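Local coordinates for regulatory protein RecX (PDB 3E3V) that probably modulates the activity of the recombinase RecA, here in a fragment built of RecX three-helix domains, at residues T81-I89 with L146-D154. Sequence-based numbering, arbitrary orientation.
Sequences TSDKGPKVI and LLTKGFSYD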
ATOM      1  N   THR A  81     -10.144  -3.836   1.340  1.00 29.12           N
ATOM      2  CA  THR A  81     -10.539  -4.401   0.050  1.00 29.04           C
ATOM      3  C   THR A  81      -9.647  -5.495  -0.533  1.00 29.22           C
ATOM      4  O   THR A  81      -9.960  -6.034  -1.596  1.00 29.19           O
ATOM      5  CB  THR A  81     -10.642  -3.295  -1.014  1.00 27.01           C
ATOM      6  OG1 THR A  81      -9.348  -2.712  -1.218  1.00 25.72           O
ATOM      7  CG2 THR A  81     -11.603  -2.206  -0.566  1.00 25.61           C
ATOM      8  N   SER A  82      -8.546  -5.828   0.137  1.00 26.10           N
ATOM      9  CA  SER A  82      -7.654  -6.846  -0.402  1.00 25.17           C
ATOM     10  C   SER A  82      -7.308  -7.941   0.582  1.00 24.88           C
ATOM     11  O   SER A  82      -7.617  -7.865   1.773  1.00 23.29           O
ATOM     12  CB  SER A  82      -6.354  -6.207  -0.920  1.00 25.27           C
ATOM     13  OG  SER A  82      -5.450  -5.937   0.141  1.00 24.22           O
ATOM     14  N   ASP A  83      -6.662  -8.974   0.060  1.00 24.42           N
ATOM     15  CA  ASP A  83      -6.242 -10.102   0.871  1.00 26.49           C
ATOM     16  C   ASP A  83      -4.732 -10.036   1.043  1.00 22.02           C
ATOM     17  O   ASP A  83      -4.116 -11.018   1.434  1.00 22.56           O
ATOM     18  CB  ASP A  83      -6.631 -11.415   0.181  1.00 30.35           C
ATOM     19  CG  ASP A  83      -6.133 -11.484  -1.259  1.00 34.41           C
ATOM     20  OD1 ASP A  83      -5.476 -10.522  -1.721  1.00 37.37           O
ATOM     21  OD2 ASP A  83      -6.402 -12.497  -1.938  1.00 39.16           O
ATOM     22  N   LYS A  84      -4.144  -8.876   0.748  1.00 21.02           N
ATOM     23  CA  LYS A  84      -2.685  -8.685   0.854  1.00 20.35           C
ATOM     24  C   LYS A  84      -2.190  -8.359   2.274  1.00 20.51           C
ATOM     25  O   LYS A  84      -2.879  -7.694   3.048  1.00 19.12           O
ATOM     26  CB  LYS A  84      -2.226  -7.579  -0.113  1.00 21.86           C
ATOM     27  CG  LYS A  84      -2.544  -7.855  -1.588  1.00 24.42           C
ATOM     28  CD  LYS A  84      -2.094  -9.255  -1.993  1.00 22.92           C
ATOM     29  CE  LYS A  84      -2.322  -9.496  -3.475  1.00 26.70           C
ATOM     30  NZ  LYS A  84      -3.735  -9.222  -3.836  1.00 30.64           N
ATOM     31  N   GLY A  85      -0.998  -8.852   2.601  1.00 19.30           N
ATOM     32  CA  GLY A  85      -0.404  -8.614   3.904  1.00 17.77           C
ATOM     33  C   GLY A  85       0.558  -7.445   3.851  1.00 16.72           C
ATOM     34  O   GLY A  85       0.824  -6.928   2.771  1.00 17.37           O
ATOM     35  N   PRO A  86       1.123  -7.026   4.996  1.00 16.05           N
ATOM     36  CA  PRO A  86       2.064  -5.904   5.120  1.00 17.63           C
ATOM     37  C   PRO A  86       3.166  -5.816   4.088  1.00 17.57           C
ATOM     38  O   PRO A  86       3.414  -4.743   3.537  1.00 16.91           O
ATOM     39  CB  PRO A  86       2.630  -6.075   6.537  1.00 15.44           C
ATOM     40  CG  PRO A  86       1.489  -6.707   7.265  1.00 16.96           C
ATOM     41  CD  PRO A  86       1.017  -7.747   6.275  1.00 15.31           C
ATOM     42  N   LYS A  87       3.832  -6.936   3.821  1.00 19.35           N
ATOM     43  CA  LYS A  87       4.945  -6.921   2.877  1.00 19.95           C
ATOM     44  C   LYS A  87       4.584  -6.533   1.451  1.00 20.27           C
ATOM     45  O   LYS A  87       5.350  -5.832   0.793  1.00 19.93           O
ATOM     46  CB  LYS A  87       5.658  -8.266   2.875  1.00 22.52           C
ATOM     47  CG  LYS A  87       6.285  -8.633   4.215  1.00 28.40           C
ATOM     48  CD  LYS A  87       7.059  -9.936   4.077  1.00 29.81           C
ATOM     49  CE  LYS A  87       7.381 -10.554   5.426  1.00 28.55           C
ATOM     50  NZ  LYS A  87       7.882 -11.951   5.221  1.00 33.24           N
ATOM     51  N   VAL A  88       3.432  -6.987   0.962  1.00 18.93           N
ATOM     52  CA  VAL A  88       3.034  -6.634  -0.393  1.00 18.73           C
ATOM     53  C   VAL A  88       2.506  -5.201  -0.389  1.00 17.40           C
ATOM     54  O   VAL A  88       2.763  -4.426  -1.310  1.00 19.57           O
ATOM     55  CB  VAL A  88       1.961  -7.613  -0.949  1.00 17.09           C
ATOM     56  CG1 VAL A  88       1.447  -7.119  -2.300  1.00 14.01           C
ATOM     57  CG2 VAL A  88       2.589  -9.011  -1.140  1.00 16.30           C
ATOM     58  N   ILE A  89       1.782  -4.837   0.657  1.00 18.76           N
ATOM     59  CA  ILE A  89       1.255  -3.478   0.754  1.00 19.24           C
ATOM     60  C   ILE A  89       2.439  -2.509   0.708  1.00 21.05           C
ATOM     61  O   ILE A  89       2.390  -1.474   0.045  1.00 18.78           O
ATOM     62  CB  ILE A  89       0.447  -3.293   2.070  1.00 19.13           C
ATOM     63  CG1 ILE A  89      -0.842  -4.131   1.992  1.00 17.43           C
ATOM     64  CG2 ILE A  89       0.106  -1.820   2.293  1.00 21.36           C
ATOM     65  CD1 ILE A  89      -1.590  -4.293   3.317  1.00 16.47           C
ATOM     66  N   LEU A 146      -0.399 -17.571   2.035  1.00 22.28           N
ATOM     67  CA  LEU A 146      -0.311 -16.398   2.907  1.00 21.79           C
ATOM     68  C   LEU A 146       1.056 -15.698   2.808  1.00 20.57           C
ATOM     69  O   LEU A 146       1.136 -14.473   2.917  1.00 19.06           O
ATOM     70  CB  LEU A 146      -0.592 -16.803   4.363  1.00 21.15           C
ATOM     71  CG  LEU A 146      -2.024 -17.240   4.655  1.00 22.08           C
ATOM     72  CD1 LEU A 146      -2.128 -17.881   6.032  1.00 24.00           C
ATOM     73  CD2 LEU A 146      -2.926 -16.038   4.549  1.00 25.96           C
ATOM     74  N   LEU A 147       2.122 -16.477   2.623  1.00 18.93           N
ATOM     75  CA  LEU A 147       3.457 -15.911   2.476  1.00 20.39           C
ATOM     76  C   LEU A 147       3.555 -15.077   1.207  1.00 19.35           C
ATOM     77  O   LEU A 147       4.050 -13.954   1.240  1.00 21.27           O
ATOM     78  CB  LEU A 147       4.539 -16.998   2.421  1.00 18.94           C
ATOM     79  CG  LEU A 147       5.040 -17.625   3.719  1.00 18.39           C
ATOM     80  CD1 LEU A 147       6.036 -18.713   3.382  1.00 18.47           C
ATOM     81  CD2 LEU A 147       5.696 -16.563   4.614  1.00 18.83           C
ATOM     82  N   THR A 148       3.078 -15.615   0.089  1.00 20.25           N
ATOM     83  CA  THR A 148       3.145 -14.881  -1.169  1.00 19.75           C
ATOM     84  C   THR A 148       2.271 -13.621  -1.149  1.00 20.70           C
ATOM     85  O   THR A 148       2.475 -12.698  -1.948  1.00 19.73           O
ATOM     86  CB  THR A 148       2.758 -15.780  -2.373  1.00 21.42           C
ATOM     87  OG1 THR A 148       1.414 -16.250  -2.223  1.00 24.99           O
ATOM     88  CG2 THR A 148       3.688 -16.973  -2.454  1.00 18.69           C
ATOM     89  N   LYS A 149       1.313 -13.583  -0.224  1.00 19.48           N
ATOM     90  CA  LYS A 149       0.433 -12.434  -0.075  1.00 19.79           C
ATOM     91  C   LYS A 149       1.020 -11.361   0.848  1.00 19.79           C
ATOM     92  O   LYS A 149       0.431 -10.299   1.021  1.00 18.97           O
ATOM     93  CB  LYS A 149      -0.938 -12.873   0.450  1.00 18.69           C
ATOM     94  CG  LYS A 149      -1.848 -13.404  -0.645  1.00 22.89           C
ATOM     95  CD  LYS A 149      -3.180 -13.868  -0.088  1.00 21.59           C
ATOM     96  CE  LYS A 149      -3.914 -14.722  -1.105  1.00 25.36           C
ATOM     97  NZ  LYS A 149      -4.050 -14.025  -2.414  1.00 28.53           N
ATOM     98  N   GLY A 150       2.161 -11.639   1.468  1.00 20.89           N
ATOM     99  CA  GLY A 150       2.766 -10.627   2.317  1.00 21.97           C
ATOM    100  C   GLY A 150       2.692 -10.769   3.824  1.00 21.29           C
ATOM    101  O   GLY A 150       3.203  -9.907   4.531  1.00 23.10           O
ATOM    102  N   PHE A 151       2.067 -11.824   4.333  1.00 20.10           N
ATOM    103  CA  PHE A 151       1.989 -12.009   5.784  1.00 20.47           C
ATOM    104  C   PHE A 151       3.257 -12.649   6.329  1.00 20.75           C
ATOM    105  O   PHE A 151       3.875 -13.479   5.667  1.00 21.17           O
ATOM    106  CB  PHE A 151       0.758 -12.849   6.142  1.00 21.04           C
ATOM    107  CG  PHE A 151      -0.545 -12.145   5.859  1.00 19.29           C
ATOM    108  CD1 PHE A 151      -1.029 -11.178   6.739  1.00 21.00           C
ATOM    109  CD2 PHE A 151      -1.275 -12.429   4.702  1.00 20.86           C
ATOM    110  CE1 PHE A 151      -2.231 -10.502   6.476  1.00 21.82           C
ATOM    111  CE2 PHE A 151      -2.474 -11.766   4.420  1.00 22.15           C
ATOM    112  CZ  PHE A 151      -2.960 -10.798   5.308  1.00 21.36           C
ATOM    113  N   SER A 152       3.656 -12.250   7.533  1.00 21.21           N
ATOM    114  CA  SER A 152       4.874 -12.788   8.143  1.00 23.22           C
ATOM    115  C   SER A 152       4.651 -14.172   8.761  1.00 23.96           C
ATOM    116  O   SER A 152       3.518 -14.564   9.067  1.00 21.72           O
ATOM    117  CB  SER A 152       5.380 -11.852   9.244  1.00 22.80           C
ATOM    118  OG  SER A 152       4.565 -11.980  10.396  1.00 25.91           O
ATOM    119  N   TYR A 153       5.746 -14.905   8.939  1.00 26.09           N
ATOM    120  CA  TYR A 153       5.710 -16.235   9.540  1.00 29.24           C
ATOM    121  C   TYR A 153       4.925 -16.257  10.841  1.00 29.01           C
ATOM    122  O   TYR A 153       4.035 -17.085  11.016  1.00 31.68           O
ATOM    123  CB  TYR A 153       7.122 -16.728   9.854  1.00 31.81           C
ATOM    124  CG  TYR A 153       7.821 -17.484   8.756  1.00 35.67           C
ATOM    125  CD1 TYR A 153       7.171 -18.497   8.049  1.00 37.23           C
ATOM    126  CD2 TYR A 153       9.163 -17.233   8.471  1.00 38.64           C
ATOM    127  CE1 TYR A 153       7.842 -19.240   7.086  1.00 39.28           C
ATOM    128  CE2 TYR A 153       9.842 -17.967   7.514  1.00 40.88           C
ATOM    129  CZ  TYR A 153       9.178 -18.969   6.825  1.00 41.74           C
ATOM    130  OH  TYR A 153       9.859 -19.695   5.875  1.00 47.01           O
ATOM    131  N   ASP A 154       5.271 -15.370  11.768  1.00 28.90           N
ATOM    132  CA  ASP A 154       4.588 -15.340  13.064  1.00 29.02           C
ATOM    133  C   ASP A 154       3.089 -15.158  12.922  1.00 27.91           C
ATOM    134  O   ASP A 154       2.312 -15.837  13.579  1.00 28.13           O
ATOM    135  CB  ASP A 154       5.148 -14.229  13.964  1.00 31.31           C
ATOM    136  CG  ASP A 154       6.611 -14.453  14.341  1.00 31.47           C
ATOM    137  OD1 ASP A 154       7.097 -15.599  14.245  1.00 31.38           O
ATOM    138  OD2 ASP A 154       7.272 -13.479  14.746  1.00 35.10           O
TER
HETATM  139  O   HOH W   1       5.439 -12.889   3.234  1.00 21.47           O
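Gly85 and Gly150 lie against each other, their CA atoms 4.1 Å apart, and the tight part of the contact is built around them. Gly85 N gives Lys149 O a short, nearly straight hydrogen bond of 2.6 Å. Lys87 N, in the first turn of helix 86-94, bonds to Gly150 O at 3.1 Å. The Phe151 ring lies beneath, with Gly85 CA over the centre of one face in a CH-pi contact, 3.6 Å from the centroid. Pro86 CD reaches the same ring obliquely. Gly150 closes helix 135-148 with a Schellman motif, and Gly85 is the N-cap of helix 86-94. The contact thus joins the second and third three-helix domains of RecX. Val88 chi1 of 173° turns CG2 onto Lys149 O, 3.3 Å away.

Toward solvent the contact turns polar. Lys149 NZ makes a salt bridge to Asp83 OD2 from above the carboxylate plane, at 2.8 Å. Lys84 NZ forms a second salt bridge with Asp83 OD1, at 3.0 Å. An alanine in place of Asp83 would probably leave both lysines without this shared counter-charge. The loose part is Lys87. Its extended chain runs over Gly150 O, and Lys87 NZ makes only a weak bond to a water that donates to Leu147 O and Phe151 O.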